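Local structure of polyketide synthase PksL (Bacillus subtilis, 5E1V) at residues I18-V23 and V151-M156; A117-T122 and S224-L229; L218-F223 and A264-F269; M234-R239 and T252-N257. The protein probably removes water from beta-hydroxyacyl intermediates, as expected of a dehydratase domain in the trans-AT polyketide synthase for bacillaene. All coordinates share one frame; numbering follows the deposited sequence.

Contact 1: residues I18-V23 and V151-M156; sequences IYHHVV and VHSEYM
His20 offers its two ring faces to different segments: CB of Glu154 lies 3.5 Å from CE1, offset toward the rim of one face, and CD2 of Tyr19 sits over the centre of the other. At the edge, in the ring plane, ND1 pairs with OG of Ser153 at 2.7 Å, a hydrogen bond that either atom could donate. With CG beside the backbone N (chi1 -70°), the ring is carried toward 151-156, its edge to Ser153 and one face to Glu154. His21 turns its edge toward the face of His152 in an offset edge-to-face pair with planes at 69°, their CD2 atoms 3.7 Å apart. Met156 SD comes up obliquely, 3.7 Å from His21 CB. Val22 and Val151, on the sheet face away from His21 and His152, form an antiparallel hydrogen-bonded pair; Ser153 N binds His20 O. An alanine at His20 removes the ring, and Ser153 OG is likely to lose its short hydrogen bond while Glu154 CB loses the face it rests on. His21 begins an HxxxGxxxxP sequence like that of the active-site histidine in related dehydratases. Its ND1 is bonded to Val28 O, while one water meets NE2 at 2.7 Å and, weakly, NE2 of His152, itself weakly bonded to Asp194. The Val28 bond, with His152 at the edge and Met156 nearby, probably limits the rotation of His21, and NE2 faces an ordered water, consistent with an active-site position.

Contact 2: residues A117-T122 and S224-L229; sequences AIFEET and SASALL
Ala117 and Phe119 lean on Ser224 and Ser226 where the end of an inner strand of the double-hotdog fold meets an irregular segment that probably links the two hotdog halves. Segment 117-122 runs between strand 104-112 and helix 125-130, and it lies against the end of strand 215-225. Ala117 makes the tightest approach: its CB points at the strand and lies 3.1 Å from Ser224 OG, with Ala225 O also close at 3.4 Å. Ser224 carries its hydroxyl anti to the backbone N (chi1 -175°), which brings the oxygen up against the alanine methyl. Phe119, two residues on, points the same way and presents its edge: CZ is 3.7 Å from Ser224 O, and CE2 passes near Ala225 CA. The join between the two segments rests on shape and van der Waals contact, the serine hydroxyls meeting carbon. Backbone bonds fix the surroundings, Ala117 pairing with Ser50 and Ser224 with Glu265, while the Phe119 ring also lies on Lys262 of strand 262-273. Ser226 closes the far end of the patch, its CB 3.4 Å from Ala117 O. Its OG, weakly bonded to Val263 O, lies in the plane of the Phe119 ring, 3.8 Å from CD2.

Contact 3: residues L218-F223 and A264-F269; sequences LFYESF and AELKNF
Tyr220 sets CG beside its backbone N (chi1 -46°), whereas Phe269 opposite sets CG anti to its own (chi1 169°), and the two side chains run side by side. Their rings meet obliquely, planes at 80°, with CE1 of Tyr220 3.7 Å from CD1 of Phe269. Leu266 crosses Tyr220 obliquely: its CD1 lies 3.8 Å from Tyr220 CB, and CD2 stands over one face of the ring. The same CD1 reaches Phe223 CD1 at 3.8 Å, bridging two aromatic residues that both lie against Ile35 of helix 34-44. A phenylalanine at Tyr220 would keep the ring but would probably leave Gly31 O without the hydroxyl that bonds it. In the backbone, Lys267 N donates to Ser222 O at 2.8 Å. Glu221 and Ser222 both face Lys267, a classic beta bulge in which their N-H groups make weak bonds to Lys267 O. Strand 215-225 also pairs with strand 53-59, so the corner at Glu221 probably lies where the sheets of the two hotdogs join. On the face carrying Ser222 and Lys267 a water links Ser222 OG to Glu265 O; Glu221, at the corner, runs alongside Lys267, but its OE2 and the lysine NZ stay 4.6 Å apart, beyond a salt bridge. One side of the pairing is therefore apolar, packed at van der Waals distance; the other is polar, with a water bridge and opposite charges that may attract weakly.

Contact 4: residues M234-R239 and T252-N257; sequences MTRIKR and TLEFFN
Met234 and Arg236 face Phe256 and Glu254 in two antiparallel hydrogen-bonded pairs, and the backbone provides the first kind of interaction. Met234 N reaches Phe256 O at 2.7 Å, almost straight at 172°, and the return bond from Phe256 N completes the ring; Arg236 and Glu254 exchange the same two bonds. The second kind is ionic. Arg236 runs out with CG anti to the backbone N (chi1 178°), then bends at chi3 (66°) and grips Glu254 side-on: NE donates to OE2 at 3.2 Å and NH2 to OE1 at 3.0 Å. Both nitrogens meet the carboxylate from above its plane, while the acceptors lie in the plane of the guanidinium. Lys238 NZ takes OE2 from the opposite face of the carboxylate, on its syn side, at 2.6 Å. Lys262 adds a salt bridge to OE1 and Glu121 one to Arg236 NH2, so the buried Glu254 is probably held firmly in its ionised form. The two strands, 232-245 and 248-256, form a beta hairpin in the second hotdog of the double-hotdog fold, and helix 190-203 lies along the face carrying Thr235 and Phe255. Apolar and van der Waals contacts make the third kind. Ile237 CG1 packs 3.6 Å from Leu253 CD2, the two side chains pointing the same way, and Thr235 OG1, bonded to Ser196, stands 3.4 Å from Phe255 CD2. On the face shared with Glu254 and Phe256, the Arg236 guanidinium lies between Phe256 CZ, 4.0 Å above one side, and Lys238 CE over the other.

Overall arrangement
Contact 4 is the most buried of the four, contacts 1 and 3 are partly buried, and contact 2 lies at the surface. Contacts 2 and 3 share strand 215-225 and meet where Ser224 O accepts from Glu265 N. Contact 3 in turn adjoins contact 4 through bonds between strands 262-273 and 248-256, and Glu121 of contact 2 forms a salt bridge with Arg236 of contact 4. Contact 1 stands apart in the small second sheet, its nearest atoms about 10 Å from contact 3. Chemistry follows place: histidines and water near the probable active site, van der Waals packing at the probable linker, an apolar face in contact 3, and a charged network in contact 4.

Contact 1: residues I18-V23 and V151-M156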
# COMPACT_ATOMS: atom_id res chain seq x y z
N ILE A 18 -4.76 11.67 0.41
CA ILE A 18 -4.69 12.40 -0.81
C ILE A 18 -4.04 13.76 -0.55
O ILE A 18 -3.25 14.21 -1.29
CB ILE A 18 -6.08 12.53 -1.46
CG1 ILE A 18 -6.65 11.14 -1.82
CG2 ILE A 18 -6.06 13.34 -2.69
CD1 ILE A 18 -8.02 11.16 -2.42
N TYR A 19 -4.47 14.46 0.48
CA TYR A 19 -3.92 15.75 0.70
C TYR A 19 -2.44 15.72 0.93
O TYR A 19 -1.72 16.64 0.44
CB TYR A 19 -4.66 16.39 1.86
CG TYR A 19 -4.28 17.80 2.11
CD1 TYR A 19 -5.03 18.82 1.59
CD2 TYR A 19 -3.21 18.12 2.96
CE1 TYR A 19 -4.69 20.16 1.83
CE2 TYR A 19 -2.87 19.47 3.23
CZ TYR A 19 -3.60 20.49 2.66
OH TYR A 19 -3.29 21.87 2.95
N HIS A 20 -1.95 14.68 1.58
CA HIS A 20 -0.55 14.59 2.04
C HIS A 20 0.32 13.67 1.15
O HIS A 20 1.43 13.25 1.55
CB HIS A 20 -0.49 14.14 3.50
CG HIS A 20 -0.98 15.19 4.45
ND1 HIS A 20 -0.32 16.40 4.61
CD2 HIS A 20 -2.14 15.31 5.16
CE1 HIS A 20 -0.99 17.17 5.46
NE2 HIS A 20 -2.08 16.53 5.82
N HIS A 21 -0.14 13.43 -0.06
CA HIS A 21 0.61 12.59 -0.95
C HIS A 21 0.57 13.17 -2.32
O HIS A 21 -0.44 13.11 -3.00
CB HIS A 21 0.02 11.16 -0.96
CG HIS A 21 0.82 10.18 -1.76
ND1 HIS A 21 0.43 9.75 -2.99
CD2 HIS A 21 1.99 9.55 -1.49
CE1 HIS A 21 1.30 8.85 -3.44
NE2 HIS A 21 2.27 8.72 -2.55
N VAL A 22 1.71 13.76 -2.73
CA VAL A 22 1.78 14.59 -3.95
C VAL A 22 2.81 13.98 -4.86
O VAL A 22 3.95 13.79 -4.45
CB VAL A 22 2.18 16.05 -3.64
CG1 VAL A 22 2.22 16.89 -4.93
CG2 VAL A 22 1.21 16.71 -2.68
N VAL A 23 2.43 13.76 -6.10
CA VAL A 23 3.28 13.11 -7.11
C VAL A 23 3.36 13.96 -8.40
O VAL A 23 2.36 14.16 -9.11
CB VAL A 23 2.69 11.73 -7.50
CG1 VAL A 23 3.46 11.06 -8.64
CG2 VAL A 23 2.56 10.80 -6.28
N VAL A 151 6.22 13.61 -2.76
CA VAL A 151 6.21 14.36 -1.52
C VAL A 151 5.12 13.86 -0.55
O VAL A 151 3.94 14.22 -0.69
CB VAL A 151 5.98 15.86 -1.83
CG1 VAL A 151 5.93 16.71 -0.55
CG2 VAL A 151 6.95 16.35 -2.89
N HIS A 152 5.53 13.09 0.44
CA HIS A 152 4.71 12.70 1.56
C HIS A 152 4.85 13.79 2.65
O HIS A 152 5.95 14.31 2.87
CB HIS A 152 5.14 11.38 2.17
CG HIS A 152 5.29 10.25 1.22
ND1 HIS A 152 6.33 10.15 0.33
CD2 HIS A 152 4.57 9.11 1.08
CE1 HIS A 152 6.24 9.00 -0.32
NE2 HIS A 152 5.17 8.36 0.11
N SER A 153 3.77 14.13 3.29
CA SER A 153 3.82 15.08 4.39
C SER A 153 2.92 14.54 5.44
O SER A 153 2.02 13.72 5.15
CB SER A 153 3.34 16.45 3.89
OG SER A 153 2.03 16.32 3.37
N GLU A 154 3.22 14.93 6.67
CA GLU A 154 2.39 14.75 7.81
C GLU A 154 1.79 13.31 8.00
O GLU A 154 2.52 12.35 8.21
CB GLU A 154 1.35 15.88 7.78
CG GLU A 154 1.29 16.79 8.99
CD GLU A 154 -0.03 16.68 9.70
OE1 GLU A 154 -0.85 17.62 9.58
OE2 GLU A 154 -0.28 15.62 10.33
N TYR A 155 0.48 13.21 8.01
CA TYR A 155 -0.27 11.93 8.11
C TYR A 155 0.31 10.77 7.29
O TYR A 155 0.31 9.59 7.76
CB TYR A 155 -1.68 12.17 7.64
CG TYR A 155 -2.77 11.34 8.23
CD1 TYR A 155 -3.52 11.83 9.29
CD2 TYR A 155 -3.09 10.07 7.71
CE1 TYR A 155 -4.59 11.15 9.78
CE2 TYR A 155 -4.17 9.37 8.22
CZ TYR A 155 -4.88 9.88 9.23
OH TYR A 155 -5.90 9.19 9.77
N MET A 156 0.84 11.08 6.11
CA MET A 156 1.36 10.08 5.12
C MET A 156 2.84 9.66 5.33
O MET A 156 3.37 8.80 4.59
CB MET A 156 1.18 10.62 3.69
CG MET A 156 -0.22 10.43 3.10
SD MET A 156 -0.33 8.94 2.03
CE MET A 156 0.51 7.64 2.84
O HOH W 1 3.98 6.67 -2.50

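Contact 2: residues A117-T122 and S224-L229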
# COMPACT_ATOMS: atom_id res chain seq x y z
N ALA A 117 -5.53 -17.40 6.33
CA ALA A 117 -4.19 -16.88 6.22
C ALA A 117 -3.48 -17.18 7.50
O ALA A 117 -3.86 -16.69 8.56
CB ALA A 117 -4.23 -15.37 5.97
N ILE A 118 -2.45 -18.01 7.41
CA ILE A 118 -1.60 -18.36 8.58
C ILE A 118 -0.12 -18.34 8.16
O ILE A 118 0.23 -18.69 7.05
CB ILE A 118 -1.94 -19.76 9.18
CG1 ILE A 118 -3.45 -19.98 9.29
CG2 ILE A 118 -1.22 -19.95 10.53
CD1 ILE A 118 -3.91 -21.37 9.73
N PHE A 119 0.73 -17.86 9.06
CA PHE A 119 2.15 -17.70 8.85
C PHE A 119 2.85 -18.27 10.07
O PHE A 119 2.38 -18.08 11.19
CB PHE A 119 2.50 -16.21 8.79
CG PHE A 119 1.91 -15.50 7.61
CD1 PHE A 119 2.45 -15.64 6.37
CD2 PHE A 119 0.77 -14.71 7.76
CE1 PHE A 119 1.88 -15.00 5.27
CE2 PHE A 119 0.24 -14.01 6.68
CZ PHE A 119 0.79 -14.17 5.45
N GLU A 120 3.95 -18.95 9.84
CA GLU A 120 4.77 -19.56 10.90
C GLU A 120 6.08 -18.84 11.16
O GLU A 120 6.66 -18.94 12.26
CB GLU A 120 5.11 -20.99 10.52
CG GLU A 120 3.90 -21.88 10.44
CD GLU A 120 4.17 -23.24 9.82
OE1 GLU A 120 5.29 -23.51 9.30
OE2 GLU A 120 3.22 -24.04 9.85
N GLU A 121 6.57 -18.12 10.15
CA GLU A 121 7.84 -17.41 10.25
C GLU A 121 7.90 -16.49 11.48
O GLU A 121 6.95 -15.70 11.75
CB GLU A 121 8.02 -16.57 8.98
CG GLU A 121 9.27 -16.80 8.15
CD GLU A 121 10.45 -15.98 8.59
OE1 GLU A 121 10.43 -15.52 9.74
OE2 GLU A 121 11.40 -15.81 7.80
N THR A 122 9.00 -16.54 12.26
CA THR A 122 9.25 -15.49 13.28
C THR A 122 10.67 -14.94 13.15
O THR A 122 11.52 -15.54 12.48
CB THR A 122 8.99 -15.95 14.75
OG1 THR A 122 9.87 -17.01 15.10
CG2 THR A 122 7.56 -16.41 14.97
N SER A 224 -2.15 -11.26 1.81
CA SER A 224 -2.69 -12.19 2.77
C SER A 224 -2.27 -11.66 4.13
O SER A 224 -1.12 -11.26 4.26
CB SER A 224 -2.02 -13.58 2.56
OG SER A 224 -2.69 -14.41 3.45
N ALA A 225 -3.14 -11.77 5.11
CA ALA A 225 -2.92 -11.23 6.45
C ALA A 225 -3.71 -12.04 7.52
O ALA A 225 -4.89 -12.38 7.33
CB ALA A 225 -3.33 -9.75 6.50
N SER A 226 -2.99 -12.42 8.57
CA SER A 226 -3.54 -13.09 9.76
C SER A 226 -3.88 -12.07 10.87
O SER A 226 -4.49 -12.42 11.85
CB SER A 226 -2.51 -14.13 10.31
OG SER A 226 -1.29 -13.54 10.77
N ALA A 227 -3.46 -10.82 10.75
CA ALA A 227 -3.76 -9.80 11.76
C ALA A 227 -3.67 -8.40 11.10
O ALA A 227 -3.10 -8.20 10.02
CB ALA A 227 -2.82 -9.89 12.96
N LEU A 228 -4.34 -7.46 11.71
CA LEU A 228 -4.35 -6.09 11.22
C LEU A 228 -3.00 -5.41 11.36
O LEU A 228 -2.19 -5.73 12.27
CB LEU A 228 -5.39 -5.32 12.04
CG LEU A 228 -6.83 -5.79 12.04
CD1 LEU A 228 -7.78 -4.65 12.54
CD2 LEU A 228 -7.36 -6.22 10.66
N LEU A 229 -2.73 -4.42 10.52
CA LEU A 229 -1.58 -3.57 10.68
C LEU A 229 -2.04 -2.15 10.86
O LEU A 229 -2.38 -1.51 9.91
CB LEU A 229 -0.68 -3.66 9.44
CG LEU A 229 -0.21 -5.06 9.19
CD1 LEU A 229 0.31 -5.19 7.73
CD2 LEU A 229 0.88 -5.38 10.15

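Contact 3: residues L218-F223 and A264-F269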
# COMPACT_ATOMS: atom_id res chain seq x y z
N LEU A 218 1.42 -0.66 -9.94
CA LEU A 218 0.80 -1.24 -11.11
C LEU A 218 0.01 -2.52 -10.76
O LEU A 218 -1.08 -2.66 -11.19
CB LEU A 218 1.86 -1.62 -12.13
CG LEU A 218 1.26 -2.36 -13.37
CD1 LEU A 218 0.35 -1.48 -14.22
CD2 LEU A 218 2.30 -3.07 -14.25
N PHE A 219 0.63 -3.41 -10.04
CA PHE A 219 0.12 -4.78 -9.78
C PHE A 219 0.61 -5.42 -8.47
O PHE A 219 1.80 -5.36 -8.14
CB PHE A 219 0.52 -5.70 -10.96
CG PHE A 219 -0.01 -7.11 -10.89
CD1 PHE A 219 -1.24 -7.45 -11.41
CD2 PHE A 219 0.82 -8.13 -10.48
CE1 PHE A 219 -1.69 -8.77 -11.39
CE2 PHE A 219 0.40 -9.45 -10.46
CZ PHE A 219 -0.88 -9.78 -10.87
N TYR A 220 -0.33 -6.13 -7.78
CA TYR A 220 -0.07 -6.92 -6.61
C TYR A 220 -0.47 -8.32 -6.96
O TYR A 220 -1.61 -8.52 -7.27
CB TYR A 220 -0.90 -6.51 -5.30
CG TYR A 220 -0.97 -5.04 -4.99
CD1 TYR A 220 0.04 -4.21 -5.44
CD2 TYR A 220 -2.07 -4.45 -4.27
CE1 TYR A 220 0.00 -2.84 -5.24
CE2 TYR A 220 -2.12 -3.05 -4.11
CZ TYR A 220 -1.07 -2.27 -4.59
OH TYR A 220 -0.94 -0.87 -4.51
N GLU A 221 0.42 -9.30 -6.83
CA GLU A 221 0.07 -10.69 -7.07
C GLU A 221 -0.92 -11.20 -5.99
O GLU A 221 -2.02 -11.76 -6.26
CB GLU A 221 1.33 -11.58 -7.11
CG GLU A 221 0.94 -13.03 -7.31
CD GLU A 221 2.11 -13.90 -7.67
OE1 GLU A 221 2.94 -13.50 -8.50
OE2 GLU A 221 2.20 -15.00 -7.08
N SER A 222 -0.55 -10.93 -4.75
CA SER A 222 -1.37 -11.31 -3.59
C SER A 222 -1.05 -10.54 -2.33
O SER A 222 0.06 -10.03 -2.12
CB SER A 222 -1.20 -12.80 -3.22
OG SER A 222 0.10 -13.11 -3.04
N PHE A 223 -2.07 -10.51 -1.50
CA PHE A 223 -1.99 -10.01 -0.17
C PHE A 223 -2.76 -10.94 0.69
O PHE A 223 -3.89 -11.30 0.40
CB PHE A 223 -2.58 -8.57 -0.02
CG PHE A 223 -2.37 -8.04 1.33
CD1 PHE A 223 -1.17 -7.53 1.69
CD2 PHE A 223 -3.34 -8.07 2.23
CE1 PHE A 223 -0.95 -6.98 2.95
CE2 PHE A 223 -3.17 -7.54 3.49
CZ PHE A 223 -1.96 -7.01 3.86
N ALA A 264 1.60 -10.71 7.69
CA ALA A 264 1.11 -10.43 6.39
C ALA A 264 2.19 -10.52 5.32
O ALA A 264 3.38 -10.44 5.54
CB ALA A 264 0.36 -9.07 6.33
N GLU A 265 1.75 -10.62 4.09
CA GLU A 265 2.68 -10.52 2.99
C GLU A 265 2.03 -9.99 1.76
O GLU A 265 0.98 -10.47 1.35
CB GLU A 265 3.27 -11.90 2.65
CG GLU A 265 4.31 -11.86 1.52
CD GLU A 265 4.99 -13.23 1.36
OE1 GLU A 265 6.01 -13.47 2.02
OE2 GLU A 265 4.48 -14.06 0.63
N LEU A 266 2.70 -9.00 1.14
CA LEU A 266 2.33 -8.54 -0.22
C LEU A 266 3.27 -9.13 -1.20
O LEU A 266 4.43 -8.67 -1.30
CB LEU A 266 2.38 -7.00 -0.34
CG LEU A 266 1.76 -6.34 -1.55
CD1 LEU A 266 0.28 -6.53 -1.68
CD2 LEU A 266 2.00 -4.88 -1.52
N LYS A 267 2.81 -10.12 -1.94
CA LYS A 267 3.75 -10.81 -2.89
C LYS A 267 3.80 -10.18 -4.28
O LYS A 267 2.78 -9.89 -4.90
CB LYS A 267 3.36 -12.29 -2.93
CG LYS A 267 4.23 -13.23 -3.77
CD LYS A 267 3.88 -14.68 -3.39
CE LYS A 267 4.57 -15.72 -4.28
NZ LYS A 267 5.99 -15.34 -4.53
N ASN A 268 5.03 -9.95 -4.80
CA ASN A 268 5.25 -9.33 -6.13
C ASN A 268 4.48 -8.03 -6.33
O ASN A 268 3.70 -7.87 -7.23
CB ASN A 268 5.04 -10.33 -7.24
CG ASN A 268 6.28 -11.20 -7.43
OD1 ASN A 268 7.37 -10.66 -7.59
ND2 ASN A 268 6.13 -12.50 -7.34
N PHE A 269 4.72 -7.13 -5.40
CA PHE A 269 4.35 -5.72 -5.56
C PHE A 269 5.18 -5.16 -6.73
O PHE A 269 6.41 -4.96 -6.61
CB PHE A 269 4.57 -4.98 -4.28
CG PHE A 269 4.46 -3.49 -4.39
CD1 PHE A 269 3.70 -2.91 -5.34
CD2 PHE A 269 5.15 -2.67 -3.52
CE1 PHE A 269 3.61 -1.54 -5.45
CE2 PHE A 269 5.11 -1.30 -3.65
CZ PHE A 269 4.31 -0.73 -4.63
O HOH W 2 0.45 -12.79 -0.14

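Contact 4: residues M234-R239 and T252-N257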
# COMPACT_ATOMS: atom_id res chain seq x y z
N MET A 234 7.03 -4.25 11.48
CA MET A 234 8.35 -4.48 11.03
C MET A 234 8.27 -5.12 9.65
O MET A 234 7.77 -6.22 9.50
CB MET A 234 9.09 -5.38 12.03
CG MET A 234 9.24 -4.76 13.43
SD MET A 234 10.67 -3.66 13.43
CE MET A 234 10.60 -2.97 15.08
N THR A 235 8.74 -4.42 8.64
CA THR A 235 8.71 -4.96 7.27
C THR A 235 10.06 -5.43 6.73
O THR A 235 11.03 -4.64 6.60
CB THR A 235 8.17 -3.95 6.26
OG1 THR A 235 6.91 -3.47 6.72
CG2 THR A 235 8.07 -4.58 4.86
N ARG A 236 10.09 -6.67 6.27
CA ARG A 236 11.32 -7.19 5.72
C ARG A 236 11.17 -7.32 4.25
O ARG A 236 10.13 -7.76 3.75
CB ARG A 236 11.65 -8.57 6.30
CG ARG A 236 12.93 -9.13 5.68
CD ARG A 236 13.25 -10.50 6.20
NE ARG A 236 12.28 -11.50 5.80
CZ ARG A 236 12.15 -12.65 6.45
NH1 ARG A 236 12.97 -12.95 7.45
NH2 ARG A 236 11.25 -13.54 6.08
N ILE A 237 12.21 -6.90 3.54
CA ILE A 237 12.28 -7.06 2.14
C ILE A 237 13.60 -7.78 1.88
O ILE A 237 14.67 -7.25 2.25
CB ILE A 237 12.25 -5.70 1.42
CG1 ILE A 237 10.97 -4.94 1.84
CG2 ILE A 237 12.30 -5.93 -0.08
CD1 ILE A 237 11.09 -3.46 1.89
N LYS A 238 13.51 -8.94 1.26
CA LYS A 238 14.69 -9.73 0.90
C LYS A 238 15.20 -9.35 -0.46
O LYS A 238 14.44 -9.21 -1.46
CB LYS A 238 14.36 -11.23 0.95
CG LYS A 238 13.92 -11.80 2.29
CD LYS A 238 13.97 -13.34 2.19
CE LYS A 238 13.08 -14.06 3.18
NZ LYS A 238 11.61 -13.96 2.85
N ARG A 239 16.53 -9.21 -0.58
CA ARG A 239 17.10 -8.84 -1.88
C ARG A 239 16.69 -9.84 -2.95
O ARG A 239 16.49 -9.49 -4.12
CB ARG A 239 18.66 -8.72 -1.81
CG ARG A 239 19.30 -8.02 -3.02
CD ARG A 239 20.81 -7.99 -2.88
NE ARG A 239 21.25 -7.42 -1.62
CZ ARG A 239 21.22 -6.12 -1.31
NH1 ARG A 239 20.76 -5.21 -2.16
NH2 ARG A 239 21.64 -5.73 -0.10
N THR A 252 8.76 -8.04 -2.75
CA THR A 252 7.83 -8.81 -1.94
C THR A 252 8.00 -8.23 -0.53
O THR A 252 9.10 -8.16 -0.00
CB THR A 252 8.00 -10.36 -2.01
OG1 THR A 252 7.41 -10.89 -3.20
CG2 THR A 252 7.23 -11.01 -0.83
N LEU A 253 6.88 -7.76 0.05
CA LEU A 253 6.89 -7.11 1.36
C LEU A 253 6.39 -8.07 2.43
O LEU A 253 5.29 -8.60 2.31
CB LEU A 253 5.99 -5.81 1.34
CG LEU A 253 6.28 -4.67 0.36
CD1 LEU A 253 5.26 -3.48 0.45
CD2 LEU A 253 7.75 -4.20 0.41
N GLU A 254 7.16 -8.29 3.50
CA GLU A 254 6.75 -9.25 4.53
C GLU A 254 6.50 -8.48 5.80
O GLU A 254 7.38 -7.81 6.26
CB GLU A 254 7.84 -10.32 4.73
CG GLU A 254 8.11 -11.09 3.46
CD GLU A 254 9.22 -12.09 3.66
OE1 GLU A 254 8.92 -13.18 4.24
OE2 GLU A 254 10.36 -11.71 3.29
N PHE A 255 5.30 -8.57 6.36
CA PHE A 255 4.96 -7.81 7.53
C PHE A 255 5.01 -8.61 8.83
O PHE A 255 4.40 -9.65 8.96
CB PHE A 255 3.64 -7.09 7.35
CG PHE A 255 3.60 -6.25 6.11
CD1 PHE A 255 3.18 -6.82 4.89
CD2 PHE A 255 3.90 -4.92 6.14
CE1 PHE A 255 3.09 -6.06 3.75
CE2 PHE A 255 3.85 -4.18 4.98
CZ PHE A 255 3.43 -4.73 3.80
N PHE A 256 5.70 -8.03 9.81
CA PHE A 256 5.78 -8.60 11.15
C PHE A 256 5.32 -7.67 12.27
O PHE A 256 5.58 -6.45 12.23
CB PHE A 256 7.26 -8.95 11.42
CG PHE A 256 7.81 -9.97 10.49
CD1 PHE A 256 8.33 -9.61 9.28
CD2 PHE A 256 7.84 -11.30 10.85
CE1 PHE A 256 8.82 -10.54 8.42
CE2 PHE A 256 8.35 -12.24 10.00
CZ PHE A 256 8.86 -11.85 8.77
N ASN A 257 4.67 -8.23 13.30
CA ASN A 257 4.29 -7.43 14.47
C ASN A 257 5.52 -7.10 15.36
O ASN A 257 6.63 -7.57 15.14
CB ASN A 257 3.06 -8.00 15.22
CG ASN A 257 3.32 -9.36 15.87
OD1 ASN A 257 4.48 -9.75 16.05
ND2 ASN A 257 2.25 -10.12 16.13
O HOH W 3 10.85 -10.14 1.02